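Local coordinates for paenibacillus xanthan lyase (Paenibacillus, PDB 6F2P), which cleaves the polysaccharide xanthan as a lyase, probably by beta-elimination as in other polysaccharide lyases of family 8, at residues F318-K323 with T354-G359; I938-T943 with N1026-A1031; T976-D981 with I1018-D1023. One frame throughout, in Å; residues are numbered along the deposited sequence.

In the fold
Contact 1 lies about 91 Å, centre to centre, from contact 3 and about 96 Å from contact 2, across the centre of the chain. It is partly buried and joins helix 312-328 to an irregular loop, chiefly through arginine and lysine side chains that reach backbone carbonyls. Contacts 2 and 3 are buried antiparallel strand pairings of the C-terminal golvesin-type domain, in different sheets, with 976-981/1018-1023 nested inside the loop closed by 938-943/1026-1031. They touch where Val1029 packs on Ile1020 and where Asn1026 probably hydrogen-bonds to Thr976 and Asn977. In contact 2 a T-shaped ring pair and an aspartate carboxylate extend the pairing past the strand end; in contact 3 a salt-bridge network flanks it beside a calcium site.

Contact 1. Residues F318-K323 with T354-G359; sequences FKRMVK and TVTSRG
The guanidinium group of Arg320 lies with one face over CA of Arg358, which stands 3.8 Å above the centre of its plane. A bend at chi3 (78°) turns this group alongside Thr356, the two side chains pointing the same way. NE gives a hydrogen bond to the Thr356 carbonyl, 2.9 Å from NE to O, meeting that oxygen from above its carbonyl plane. Weak bonds from NE and NH2 to Thr356 OG1 add to the grip, and NH2 stands 2.9 Å from Ser357 O. The helix backbone joins in as well: Arg358 N donates to Arg320 O at 3.0 Å. An alanine at Arg320 would remove the whole guanidinium and is likely to leave the Thr356 carbonyl without its side-chain donor and the loop freer to shift.

One turn further, Lys323 starts with CG opposite the backbone N (chi1 -173°) and runs extended across Val355. Its NZ reaches Val355 O at 2.8 Å, while CD rests against CG1 of that valine at 3.8 Å. Leu349 of helix 340-351 also touches Val355. Farther along the loop, CD of Arg358 packs against CB of Met321 at 4.0 Å. The NE of Arg358 bonds to Gly359 O, which lies in the guanidinium plane, and its NH1 forms a salt bridge with Glu268.

The loop between helix 340-351 and strand 363-367 is thus fastened to helix 312-328. Cationic side chains satisfy the carbonyls of Val355 and Thr356, and the Arg358 N to Arg320 O bond is the backbone's share.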
ATOM      1  N   PHE A 318      -6.407 -25.186   6.871  1.00 19.23           N
ATOM      2  CA  PHE A 318      -5.406 -24.986   7.909  1.00 20.76           C
ATOM      3  C   PHE A 318      -4.555 -26.228   8.135  1.00 20.75           C
ATOM      4  O   PHE A 318      -3.338 -26.125   8.274  1.00 22.18           O
ATOM      5  CB  PHE A 318      -6.061 -24.577   9.229  1.00 19.60           C
ATOM      6  CG  PHE A 318      -6.612 -23.185   9.227  1.00 22.13           C
ATOM      7  CD1 PHE A 318      -6.571 -22.408   8.077  1.00 16.97           C
ATOM      8  CD2 PHE A 318      -7.159 -22.645  10.378  1.00 19.67           C
ATOM      9  CE1 PHE A 318      -7.080 -21.132   8.078  1.00 19.45           C
ATOM     10  CE2 PHE A 318      -7.660 -21.357  10.385  1.00 18.45           C
ATOM     11  CZ  PHE A 318      -7.624 -20.604   9.233  1.00 19.02           C
ATOM     12  N   LYS A 319      -5.189 -27.398   8.186  1.00 16.83           N
ATOM     13  CA  LYS A 319      -4.448 -28.626   8.444  1.00 20.75           C
ATOM     14  C   LYS A 319      -3.533 -28.926   7.278  1.00 21.60           C
ATOM     15  O   LYS A 319      -2.454 -29.483   7.459  1.00 24.41           O
ATOM     16  CB  LYS A 319      -5.381 -29.811   8.681  1.00 21.29           C
ATOM     17  CG  LYS A 319      -6.188 -29.720   9.953  1.00 24.44           C
ATOM     18  CD  LYS A 319      -7.072 -30.938  10.130  1.00 26.95           C
ATOM     19  CE  LYS A 319      -8.145 -30.650  11.160  1.00 44.49           C
ATOM     20  NZ  LYS A 319      -8.855 -31.875  11.613  1.00 57.53           N
ATOM     21  N   ARG A 320      -3.961 -28.545   6.081  1.00 19.85           N
ATOM     22  CA  ARG A 320      -3.195 -28.864   4.887  1.00 22.99           C
ATOM     23  C   ARG A 320      -1.922 -28.039   4.825  1.00 19.97           C
ATOM     24  O   ARG A 320      -0.867 -28.548   4.467  1.00 23.31           O
ATOM     25  CB  ARG A 320      -4.028 -28.661   3.616  1.00 22.77           C
ATOM     26  CG  ARG A 320      -5.107 -29.714   3.411  1.00 25.19           C
ATOM     27  CD  ARG A 320      -5.689 -29.666   2.008  1.00 23.29           C
ATOM     28  NE  ARG A 320      -4.809 -30.288   1.022  1.00 31.40           N
ATOM     29  CZ  ARG A 320      -4.609 -29.823  -0.208  1.00 29.43           C
ATOM     30  NH1 ARG A 320      -5.218 -28.714  -0.610  1.00 32.18           N
ATOM     31  NH2 ARG A 320      -3.790 -30.460  -1.033  1.00 25.74           N
ATOM     32  N   MET A 321      -2.010 -26.764   5.172  1.00 17.66           N
ATOM     33  CA  MET A 321      -0.828 -25.929   5.082  1.00 19.24           C
ATOM     34  C   MET A 321       0.167 -26.273   6.205  1.00 21.63           C
ATOM     35  O   MET A 321       1.377 -26.364   5.968  1.00 17.72           O
ATOM     36  CB  MET A 321      -1.204 -24.440   5.033  1.00 17.67           C
ATOM     37  CG  MET A 321      -1.833 -23.882   6.297  1.00 19.45           C
ATOM     38  SD  MET A 321      -2.192 -22.118   6.160  1.00 19.04           S
ATOM     39  CE  MET A 321      -3.707 -22.136   5.209  1.00 14.89           C
ATOM     40  N   VAL A 322      -0.344 -26.502   7.413  1.00 20.28           N
ATOM     41  CA  VAL A 322       0.506 -26.914   8.524  1.00 18.70           C
ATOM     42  C   VAL A 322       1.188 -28.256   8.242  1.00 20.60           C
ATOM     43  O   VAL A 322       2.373 -28.427   8.536  1.00 20.03           O
ATOM     44  CB  VAL A 322      -0.268 -26.951   9.861  1.00 17.79           C
ATOM     45  CG1 VAL A 322       0.542 -27.634  10.962  1.00 17.90           C
ATOM     46  CG2 VAL A 322      -0.619 -25.549  10.285  1.00 16.85           C
ATOM     47  N   LYS A 323       0.458 -29.199   7.652  1.00 17.82           N
ATOM     48  CA  LYS A 323       1.065 -30.480   7.307  1.00 21.13           C
ATOM     49  C   LYS A 323       2.244 -30.282   6.369  1.00 22.85           C
ATOM     50  O   LYS A 323       3.328 -30.817   6.613  1.00 27.68           O
ATOM     51  CB  LYS A 323       0.055 -31.438   6.674  1.00 23.22           C
ATOM     52  CG  LYS A 323       0.617 -32.842   6.448  1.00 22.71           C
ATOM     53  CD  LYS A 323      -0.483 -33.881   6.330  1.00 25.39           C
ATOM     54  CE  LYS A 323       0.097 -35.289   6.310  1.00 32.57           C
ATOM     55  NZ  LYS A 323      -0.955 -36.350   6.315  1.00 29.00           N
ATOM     56  N   THR A 354      -5.941 -38.846   5.616  1.00 28.41           N
ATOM     57  CA  THR A 354      -7.103 -38.128   5.098  1.00 29.52           C
ATOM     58  C   THR A 354      -6.820 -36.634   4.983  1.00 29.15           C
ATOM     59  O   THR A 354      -7.661 -35.868   4.519  1.00 28.09           O
ATOM     60  CB  THR A 354      -8.334 -38.311   5.993  1.00 35.26           C
ATOM     61  OG1 THR A 354      -8.184 -37.523   7.182  1.00 39.16           O
ATOM     62  CG2 THR A 354      -8.505 -39.772   6.370  1.00 32.57           C
ATOM     63  N   VAL A 355      -5.645 -36.219   5.443  1.00 33.89           N
ATOM     64  CA  VAL A 355      -5.182 -34.851   5.244  1.00 30.67           C
ATOM     65  C   VAL A 355      -3.985 -34.881   4.313  1.00 30.12           C
ATOM     66  O   VAL A 355      -2.972 -35.509   4.619  1.00 29.94           O
ATOM     67  CB  VAL A 355      -4.765 -34.172   6.564  1.00 28.59           C
ATOM     68  CG1 VAL A 355      -4.135 -32.825   6.279  1.00 22.51           C
ATOM     69  CG2 VAL A 355      -5.962 -34.012   7.488  1.00 26.00           C
ATOM     70  N   THR A 356      -4.107 -34.220   3.168  1.00 29.76           N
ATOM     71  CA  THR A 356      -3.004 -34.141   2.223  1.00 27.40           C
ATOM     72  C   THR A 356      -2.276 -32.804   2.374  1.00 29.02           C
ATOM     73  O   THR A 356      -2.903 -31.773   2.633  1.00 31.27           O
ATOM     74  CB  THR A 356      -3.494 -34.314   0.761  1.00 30.17           C
ATOM     75  OG1 THR A 356      -4.448 -33.292   0.446  1.00 31.29           O
ATOM     76  CG2 THR A 356      -4.148 -35.672   0.566  1.00 29.28           C
ATOM     77  N   SER A 357      -0.954 -32.834   2.231  1.00 22.65           N
ATOM     78  CA  SER A 357      -0.142 -31.619   2.147  1.00 24.45           C
ATOM     79  C   SER A 357      -0.730 -30.584   1.173  1.00 24.24           C
ATOM     80  O   SER A 357      -1.215 -30.943   0.103  1.00 24.25           O
ATOM     81  CB  SER A 357       1.283 -31.995   1.720  1.00 27.52           C
ATOM     82  OG  SER A 357       2.036 -30.856   1.357  1.00 28.09           O
ATOM     83  N   ARG A 358      -0.700 -29.307   1.548  1.00 24.35           N
ATOM     84  CA  ARG A 358      -1.216 -28.242   0.682  1.00 23.54           C
ATOM     85  C   ARG A 358      -0.393 -28.098  -0.591  1.00 25.63           C
ATOM     86  O   ARG A 358      -0.914 -27.802  -1.668  1.00 25.10           O
ATOM     87  CB  ARG A 358      -1.208 -26.898   1.409  1.00 20.79           C
ATOM     88  CG  ARG A 358      -1.561 -25.708   0.511  1.00 15.36           C
ATOM     89  CD  ARG A 358      -0.950 -24.419   1.008  1.00 14.90           C
ATOM     90  NE  ARG A 358       0.495 -24.373   0.798  1.00 16.83           N
ATOM     91  CZ  ARG A 358       1.287 -23.417   1.279  1.00 15.78           C
ATOM     92  NH1 ARG A 358       0.775 -22.431   2.001  1.00 15.53           N
ATOM     93  NH2 ARG A 358       2.590 -23.443   1.037  1.00 14.07           N
ATOM     94  N   GLY A 359       0.910 -28.288  -0.452  1.00 25.52           N
ATOM     95  CA  GLY A 359       1.808 -28.113  -1.568  1.00 25.88           C
ATOM     96  C   GLY A 359       2.356 -26.706  -1.617  1.00 25.25           C
ATOM     97  O   GLY A 359       2.081 -25.881  -0.743  1.00 25.50           O
TER

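Contact 2. Residues I938-T943 with N1026-A1031; sequences IHDGNT and NGYVVA
Ile938 and Ala1031 form a hydrogen-bonded pair of an antiparallel sheet in the golvesin-type domain, strand 937-939 lying against the start of strand 1030-1039. Ile938 N reaches Ala1031 O at 3.1 Å, almost straight at 173°, and Ala1031 N returns the bond to Ile938 O. Between the side chains, Ile938 CG1 meets Ala1031 CB at 3.7 Å, beside Val950 of strand 949-952.

His939 faces Val1030 as a non-hydrogen-bonded pair. Its chi1 of 65° stands the imidazole between its own N and carbonyl, where the ring takes the edge of Tyr1028 on its face in a T-shaped stack, centroids 5.6 Å apart.

At Asp940 the strand ends but the pairing goes on. The backbone N donates to Val1029 O, and carboxylate OD1 accepts Val1029 N at 2.7 Å from above the carboxylate plane. OD1 also takes a weak bond from Asn942 N, as in an Asx turn, while OD2 forms a salt bridge with Lys945.

Gly941, at positive phi, carries the chain past the Tyr1028 ring. The Asn942 side chain points toward the partner, and its CB makes a CH-pi contact over the ring face, 3.7 Å from the centroid of Tyr1028.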
ATOM      1  N   ILE A 938     -11.307  38.562 -51.872  1.00 50.77           N
ATOM      2  CA  ILE A 938     -11.545  38.210 -53.265  1.00 54.74           C
ATOM      3  C   ILE A 938     -12.775  38.917 -53.847  1.00 60.01           C
ATOM      4  O   ILE A 938     -13.626  39.406 -53.105  1.00 58.85           O
ATOM      5  CB  ILE A 938     -11.641  36.680 -53.464  1.00 53.13           C
ATOM      6  CG1 ILE A 938     -12.705  36.073 -52.549  1.00 53.35           C
ATOM      7  CG2 ILE A 938     -10.301  36.027 -53.190  1.00 55.04           C
ATOM      8  CD1 ILE A 938     -12.904  34.585 -52.768  1.00 47.40           C
ATOM      9  N   HIS A 939     -12.847  38.996 -55.175  1.00 61.59           N
ATOM     10  CA  HIS A 939     -13.986  39.625 -55.843  1.00 58.72           C
ATOM     11  C   HIS A 939     -14.332  38.973 -57.184  1.00 58.33           C
ATOM     12  O   HIS A 939     -13.493  38.308 -57.794  1.00 61.48           O
ATOM     13  CB  HIS A 939     -13.798  41.147 -55.982  1.00 58.38           C
ATOM     14  CG  HIS A 939     -12.653  41.553 -56.862  1.00 70.60           C
ATOM     15  ND1 HIS A 939     -12.628  41.307 -58.218  1.00 71.08           N
ATOM     16  CD2 HIS A 939     -11.506  42.218 -56.581  1.00 71.39           C
ATOM     17  CE1 HIS A 939     -11.509  41.787 -58.732  1.00 70.19           C
ATOM     18  NE2 HIS A 939     -10.811  42.345 -57.759  1.00 73.88           N
ATOM     19  N   ASP A 940     -15.574  39.166 -57.628  1.00 55.68           N
ATOM     20  CA  ASP A 940     -16.090  38.491 -58.821  1.00 64.26           C
ATOM     21  C   ASP A 940     -15.778  39.241 -60.117  1.00 64.45           C
ATOM     22  O   ASP A 940     -16.072  38.756 -61.215  1.00 51.46           O
ATOM     23  CB  ASP A 940     -17.602  38.250 -58.701  1.00 60.34           C
ATOM     24  CG  ASP A 940     -18.416  39.538 -58.761  1.00 57.73           C
ATOM     25  OD1 ASP A 940     -17.932  40.586 -58.270  1.00 52.94           O
ATOM     26  OD2 ASP A 940     -19.546  39.493 -59.303  1.00 53.59           O
ATOM     27  N   GLY A 941     -15.183  40.424 -59.982  1.00 63.19           N
ATOM     28  CA  GLY A 941     -14.795  41.217 -61.131  1.00 58.97           C
ATOM     29  C   GLY A 941     -15.985  41.806 -61.860  1.00 61.99           C
ATOM     30  O   GLY A 941     -15.925  42.044 -63.067  1.00 69.85           O
ATOM     31  N   ASN A 942     -17.059  42.049 -61.113  1.00 66.03           N
ATOM     32  CA  ASN A 942     -18.318  42.577 -61.650  1.00 62.48           C
ATOM     33  C   ASN A 942     -18.769  41.885 -62.931  1.00 58.10           C
ATOM     34  O   ASN A 942     -19.282  42.533 -63.840  1.00 69.76           O
ATOM     35  CB  ASN A 942     -18.245  44.096 -61.869  1.00 61.08           C
ATOM     36  CG  ASN A 942     -19.601  44.780 -61.696  1.00 62.01           C
ATOM     37  OD1 ASN A 942     -20.646  44.136 -61.774  1.00 60.70           O
ATOM     38  ND2 ASN A 942     -19.584  46.089 -61.457  1.00 61.47           N
ATOM     39  N   THR A 943     -18.575  40.572 -63.003  1.00 55.67           N
ATOM     40  CA  THR A 943     -18.972  39.828 -64.192  1.00 60.46           C
ATOM     41  C   THR A 943     -19.284  38.369 -63.874  1.00 58.56           C
ATOM     42  O   THR A 943     -18.870  37.846 -62.835  1.00 58.36           O
ATOM     43  CB  THR A 943     -17.896  39.908 -65.295  1.00 66.86           C
ATOM     44  OG1 THR A 943     -18.320  39.153 -66.439  1.00 66.62           O
ATOM     45  CG2 THR A 943     -16.561  39.374 -64.782  1.00 55.44           C
ATOM     46  N   ASN A1026     -25.513  44.740 -58.592  1.00 48.51           N
ATOM     47  CA  ASN A1026     -25.318  45.965 -59.364  1.00 52.26           C
ATOM     48  C   ASN A1026     -23.895  46.536 -59.318  1.00 57.02           C
ATOM     49  O   ASN A1026     -23.656  47.676 -59.733  1.00 56.18           O
ATOM     50  CB  ASN A1026     -26.350  47.024 -58.957  1.00 47.18           C
ATOM     51  CG  ASN A1026     -26.246  47.427 -57.497  1.00 47.33           C
ATOM     52  OD1 ASN A1026     -25.150  47.535 -56.940  1.00 56.15           O
ATOM     53  ND2 ASN A1026     -27.392  47.662 -56.871  1.00 43.43           N
ATOM     54  N   GLY A1027     -22.961  45.736 -58.813  1.00 56.08           N
ATOM     55  CA  GLY A1027     -21.569  46.136 -58.723  1.00 54.63           C
ATOM     56  C   GLY A1027     -20.664  44.977 -58.343  1.00 57.08           C
ATOM     57  O   GLY A1027     -21.028  43.806 -58.497  1.00 54.51           O
ATOM     58  N   TYR A1028     -19.477  45.306 -57.842  1.00 55.71           N
ATOM     59  CA  TYR A1028     -18.497  44.294 -57.459  1.00 58.60           C
ATOM     60  C   TYR A1028     -18.926  43.525 -56.210  1.00 55.26           C
ATOM     61  O   TYR A1028     -19.390  44.116 -55.232  1.00 51.43           O
ATOM     62  CB  TYR A1028     -17.125  44.937 -57.224  1.00 67.01           C
ATOM     63  CG  TYR A1028     -16.343  45.212 -58.489  1.00 63.52           C
ATOM     64  CD1 TYR A1028     -15.612  44.206 -59.106  1.00 62.55           C
ATOM     65  CD2 TYR A1028     -16.329  46.478 -59.064  1.00 67.72           C
ATOM     66  CE1 TYR A1028     -14.895  44.452 -60.261  1.00 60.89           C
ATOM     67  CE2 TYR A1028     -15.615  46.730 -60.222  1.00 67.18           C
ATOM     68  CZ  TYR A1028     -14.901  45.711 -60.815  1.00 62.51           C
ATOM     69  OH  TYR A1028     -14.184  45.943 -61.965  1.00 62.53           O
ATOM     70  N   VAL A1029     -18.755  42.207 -56.244  1.00 50.86           N
ATOM     71  CA  VAL A1029     -19.073  41.368 -55.092  1.00 53.50           C
ATOM     72  C   VAL A1029     -17.804  40.902 -54.368  1.00 50.68           C
ATOM     73  O   VAL A1029     -17.013  40.144 -54.917  1.00 53.79           O
ATOM     74  CB  VAL A1029     -19.919  40.141 -55.506  1.00 47.95           C
ATOM     75  CG1 VAL A1029     -20.206  39.247 -54.300  1.00 47.02           C
ATOM     76  CG2 VAL A1029     -21.212  40.587 -56.161  1.00 53.29           C
ATOM     77  N   VAL A1030     -17.621  41.353 -53.131  1.00 44.95           N
ATOM     78  CA  VAL A1030     -16.447  40.992 -52.335  1.00 50.44           C
ATOM     79  C   VAL A1030     -16.746  39.852 -51.356  1.00 47.35           C
ATOM     80  O   VAL A1030     -17.802  39.826 -50.725  1.00 50.12           O
ATOM     81  CB  VAL A1030     -15.899  42.226 -51.554  1.00 49.86           C
ATOM     82  CG1 VAL A1030     -14.908  41.812 -50.472  1.00 49.88           C
ATOM     83  CG2 VAL A1030     -15.269  43.231 -52.512  1.00 54.09           C
ATOM     84  N   ALA A1031     -15.814  38.908 -51.248  1.00 46.82           N
ATOM     85  CA  ALA A1031     -15.882  37.846 -50.244  1.00 47.29           C
ATOM     86  C   ALA A1031     -14.643  37.910 -49.351  1.00 54.69           C
ATOM     87  O   ALA A1031     -13.519  37.883 -49.851  1.00 54.91           O
ATOM     88  CB  ALA A1031     -15.988  36.475 -50.915  1.00 37.15           C
TER

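Contact 3. Residues T976-D981 with I1018-D1023; sequences TNVPVD and IKIRTD
Val978 and Val980 interleave with Ile1018 and Ile1020 on the buried face of two antiparallel strands, whose axes approach to 4.6 Å. Val978 CG1 meets Ile1020 CG2 at 3.8 Å. Met966 of strand 960-967 touches Val980 and both isoleucines from the facing sheet, giving this side a sandwich core. Backbone bonds keep the register: Arg1021 N to Pro979 O is nearly linear, while Asp981 N and O pair with Lys1019 O and N.

The other side is partly exposed and polar. Here Arg1021 bends at chi2 and chi3 (37°), folding its guanidinium over Pro979; CB of the proline lies 3.6 Å from the plane, offset toward the rim. At the edge, NH1 forms a salt bridge with Asp981 OD1 at 2.6 Å, the two flat groups 28° apart. OD1 also bonds to Thr990. NE makes a long, weak salt bridge of 3.4 Å with Asp1023 OD1. Looser still is the strand entrance, where a water donates to both Asn977 O and Asp1023 O.

Asp1023 belongs to a calcium site with Gly946. Arg1021, lying between two carboxylates, probably offsets negative charge beside the metal and links that site to strand 978-984.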
ATOM      1  N   THR A 976     -24.619  46.909 -54.111  1.00 52.63           N
ATOM      2  CA  THR A 976     -25.387  47.360 -52.953  1.00 49.71           C
ATOM      3  C   THR A 976     -26.368  46.286 -52.499  1.00 46.60           C
ATOM      4  O   THR A 976     -27.005  46.407 -51.450  1.00 45.69           O
ATOM      5  CB  THR A 976     -26.173  48.654 -53.266  1.00 47.76           C
ATOM      6  OG1 THR A 976     -27.072  48.424 -54.358  1.00 44.45           O
ATOM      7  CG2 THR A 976     -25.229  49.771 -53.642  1.00 45.05           C
ATOM      8  N   ASN A 977     -26.480  45.232 -53.301  1.00 44.24           N
ATOM      9  CA  ASN A 977     -27.487  44.204 -53.084  1.00 39.22           C
ATOM     10  C   ASN A 977     -26.902  42.799 -53.137  1.00 42.26           C
ATOM     11  O   ASN A 977     -27.427  41.924 -53.826  1.00 36.78           O
ATOM     12  CB  ASN A 977     -28.622  44.352 -54.105  1.00 41.10           C
ATOM     13  CG  ASN A 977     -28.130  44.282 -55.546  1.00 45.30           C
ATOM     14  OD1 ASN A 977     -26.972  44.583 -55.834  1.00 48.41           O
ATOM     15  ND2 ASN A 977     -29.012  43.876 -56.454  1.00 34.61           N
ATOM     16  N   VAL A 978     -25.816  42.582 -52.402  1.00 43.30           N
ATOM     17  CA  VAL A 978     -25.174  41.275 -52.386  1.00 40.50           C
ATOM     18  C   VAL A 978     -26.013  40.282 -51.593  1.00 39.31           C
ATOM     19  O   VAL A 978     -26.218  40.469 -50.392  1.00 37.84           O
ATOM     20  CB  VAL A 978     -23.765  41.351 -51.784  1.00 43.25           C
ATOM     21  CG1 VAL A 978     -23.076  39.992 -51.871  1.00 37.47           C
ATOM     22  CG2 VAL A 978     -22.953  42.424 -52.494  1.00 40.19           C
ATOM     23  N   PRO A 979     -26.513  39.230 -52.265  1.00 37.59           N
ATOM     24  CA  PRO A 979     -27.313  38.207 -51.582  1.00 38.34           C
ATOM     25  C   PRO A 979     -26.439  37.249 -50.776  1.00 39.98           C
ATOM     26  O   PRO A 979     -25.470  36.697 -51.302  1.00 36.94           O
ATOM     27  CB  PRO A 979     -27.995  37.466 -52.737  1.00 36.60           C
ATOM     28  CG  PRO A 979     -27.072  37.630 -53.883  1.00 39.09           C
ATOM     29  CD  PRO A 979     -26.420  38.980 -53.714  1.00 40.64           C
ATOM     30  N   VAL A 980     -26.775  37.071 -49.501  1.00 39.49           N
ATOM     31  CA  VAL A 980     -26.031  36.176 -48.624  1.00 37.62           C
ATOM     32  C   VAL A 980     -26.959  35.140 -48.002  1.00 34.68           C
ATOM     33  O   VAL A 980     -27.959  35.490 -47.379  1.00 34.85           O
ATOM     34  CB  VAL A 980     -25.330  36.954 -47.496  1.00 36.52           C
ATOM     35  CG1 VAL A 980     -24.525  36.004 -46.618  1.00 34.20           C
ATOM     36  CG2 VAL A 980     -24.436  38.034 -48.080  1.00 32.31           C
ATOM     37  N   ASP A 981     -26.633  33.864 -48.182  1.00 33.83           N
ATOM     38  CA  ASP A 981     -27.386  32.791 -47.540  1.00 37.36           C
ATOM     39  C   ASP A 981     -26.732  32.370 -46.237  1.00 37.82           C
ATOM     40  O   ASP A 981     -25.510  32.296 -46.143  1.00 41.10           O
ATOM     41  CB  ASP A 981     -27.498  31.570 -48.453  1.00 33.69           C
ATOM     42  CG  ASP A 981     -28.315  31.844 -49.685  1.00 41.51           C
ATOM     43  OD1 ASP A 981     -29.198  32.728 -49.624  1.00 41.72           O
ATOM     44  OD2 ASP A 981     -28.072  31.180 -50.714  1.00 51.24           O
ATOM     45  N   ILE A1018     -22.482  29.579 -44.944  1.00 39.49           N
ATOM     46  CA  ILE A1018     -22.754  30.980 -45.188  1.00 36.68           C
ATOM     47  C   ILE A1018     -22.241  31.302 -46.579  1.00 41.97           C
ATOM     48  O   ILE A1018     -21.037  31.478 -46.774  1.00 41.85           O
ATOM     49  CB  ILE A1018     -22.056  31.865 -44.150  1.00 35.31           C
ATOM     50  CG1 ILE A1018     -22.511  31.470 -42.746  1.00 36.26           C
ATOM     51  CG2 ILE A1018     -22.352  33.330 -44.409  1.00 32.44           C
ATOM     52  CD1 ILE A1018     -21.665  32.058 -41.651  1.00 45.38           C
ATOM     53  N   LYS A1019     -23.160  31.357 -47.542  1.00 43.55           N
ATOM     54  CA  LYS A1019     -22.810  31.526 -48.952  1.00 36.91           C
ATOM     55  C   LYS A1019     -23.035  32.956 -49.441  1.00 41.56           C
ATOM     56  O   LYS A1019     -24.007  33.613 -49.062  1.00 40.23           O
ATOM     57  CB  LYS A1019     -23.600  30.543 -49.828  1.00 35.44           C
ATOM     58  CG  LYS A1019     -23.241  30.616 -51.312  1.00 51.09           C
ATOM     59  CD  LYS A1019     -24.245  29.881 -52.199  1.00 45.94           C
ATOM     60  CE  LYS A1019     -24.151  28.369 -52.050  1.00 48.05           C
ATOM     61  NZ  LYS A1019     -25.018  27.676 -53.051  1.00 53.60           N
ATOM     62  N   ILE A1020     -22.118  33.432 -50.278  1.00 44.69           N
ATOM     63  CA  ILE A1020     -22.270  34.712 -50.950  1.00 42.91           C
ATOM     64  C   ILE A1020     -22.538  34.455 -52.426  1.00 47.22           C
ATOM     65  O   ILE A1020     -21.715  33.854 -53.109  1.00 52.55           O
ATOM     66  CB  ILE A1020     -21.007  35.571 -50.801  1.00 44.52           C
ATOM     67  CG1 ILE A1020     -20.822  35.982 -49.338  1.00 41.46           C
ATOM     68  CG2 ILE A1020     -21.087  36.795 -51.688  1.00 41.15           C
ATOM     69  CD1 ILE A1020     -19.510  36.681 -49.063  1.00 45.76           C
ATOM     70  N   ARG A1021     -23.703  34.886 -52.902  1.00 50.61           N
ATOM     71  CA  ARG A1021     -24.096  34.712 -54.301  1.00 47.10           C
ATOM     72  C   ARG A1021     -23.925  36.030 -55.048  1.00 42.98           C
ATOM     73  O   ARG A1021     -23.709  37.077 -54.431  1.00 40.54           O
ATOM     74  CB  ARG A1021     -25.549  34.225 -54.405  1.00 49.19           C
ATOM     75  CG  ARG A1021     -25.759  32.725 -54.162  1.00 42.68           C
ATOM     76  CD  ARG A1021     -27.127  32.452 -53.526  1.00 34.31           C
ATOM     77  NE  ARG A1021     -28.161  33.349 -54.049  1.00 47.29           N
ATOM     78  CZ  ARG A1021     -29.119  33.910 -53.313  1.00 41.29           C
ATOM     79  NH1 ARG A1021     -29.193  33.670 -52.013  1.00 42.65           N
ATOM     80  NH2 ARG A1021     -30.012  34.712 -53.876  1.00 46.57           N
ATOM     81  N   THR A1022     -24.009  35.982 -56.373  1.00 53.89           N
ATOM     82  CA  THR A1022     -23.779  37.179 -57.184  1.00 59.83           C
ATOM     83  C   THR A1022     -24.972  37.556 -58.072  1.00 52.52           C
ATOM     84  O   THR A1022     -24.881  38.492 -58.870  1.00 48.26           O
ATOM     85  CB  THR A1022     -22.511  37.039 -58.053  1.00 57.17           C
ATOM     86  OG1 THR A1022     -22.647  35.901 -58.914  1.00 57.53           O
ATOM     87  CG2 THR A1022     -21.271  36.871 -57.171  1.00 50.92           C
ATOM     88  N   ASP A1023     -26.080  36.832 -57.916  1.00 50.21           N
ATOM     89  CA  ASP A1023     -27.284  37.041 -58.721  1.00 47.46           C
ATOM     90  C   ASP A1023     -27.783  38.481 -58.641  1.00 44.84           C
ATOM     91  O   ASP A1023     -27.983  39.016 -57.552  1.00 46.25           O
ATOM     92  CB  ASP A1023     -28.400  36.087 -58.276  1.00 41.57           C
ATOM     93  CG  ASP A1023     -27.956  34.630 -58.251  1.00 55.94           C
ATOM     94  OD1 ASP A1023     -27.326  34.215 -57.253  1.00 57.26           O
ATOM     95  OD2 ASP A1023     -28.245  33.895 -59.221  1.00 56.28           O
TER
HETATM   96  O   HOH W   1     -29.105  41.047 -55.571  1.00 39.41           O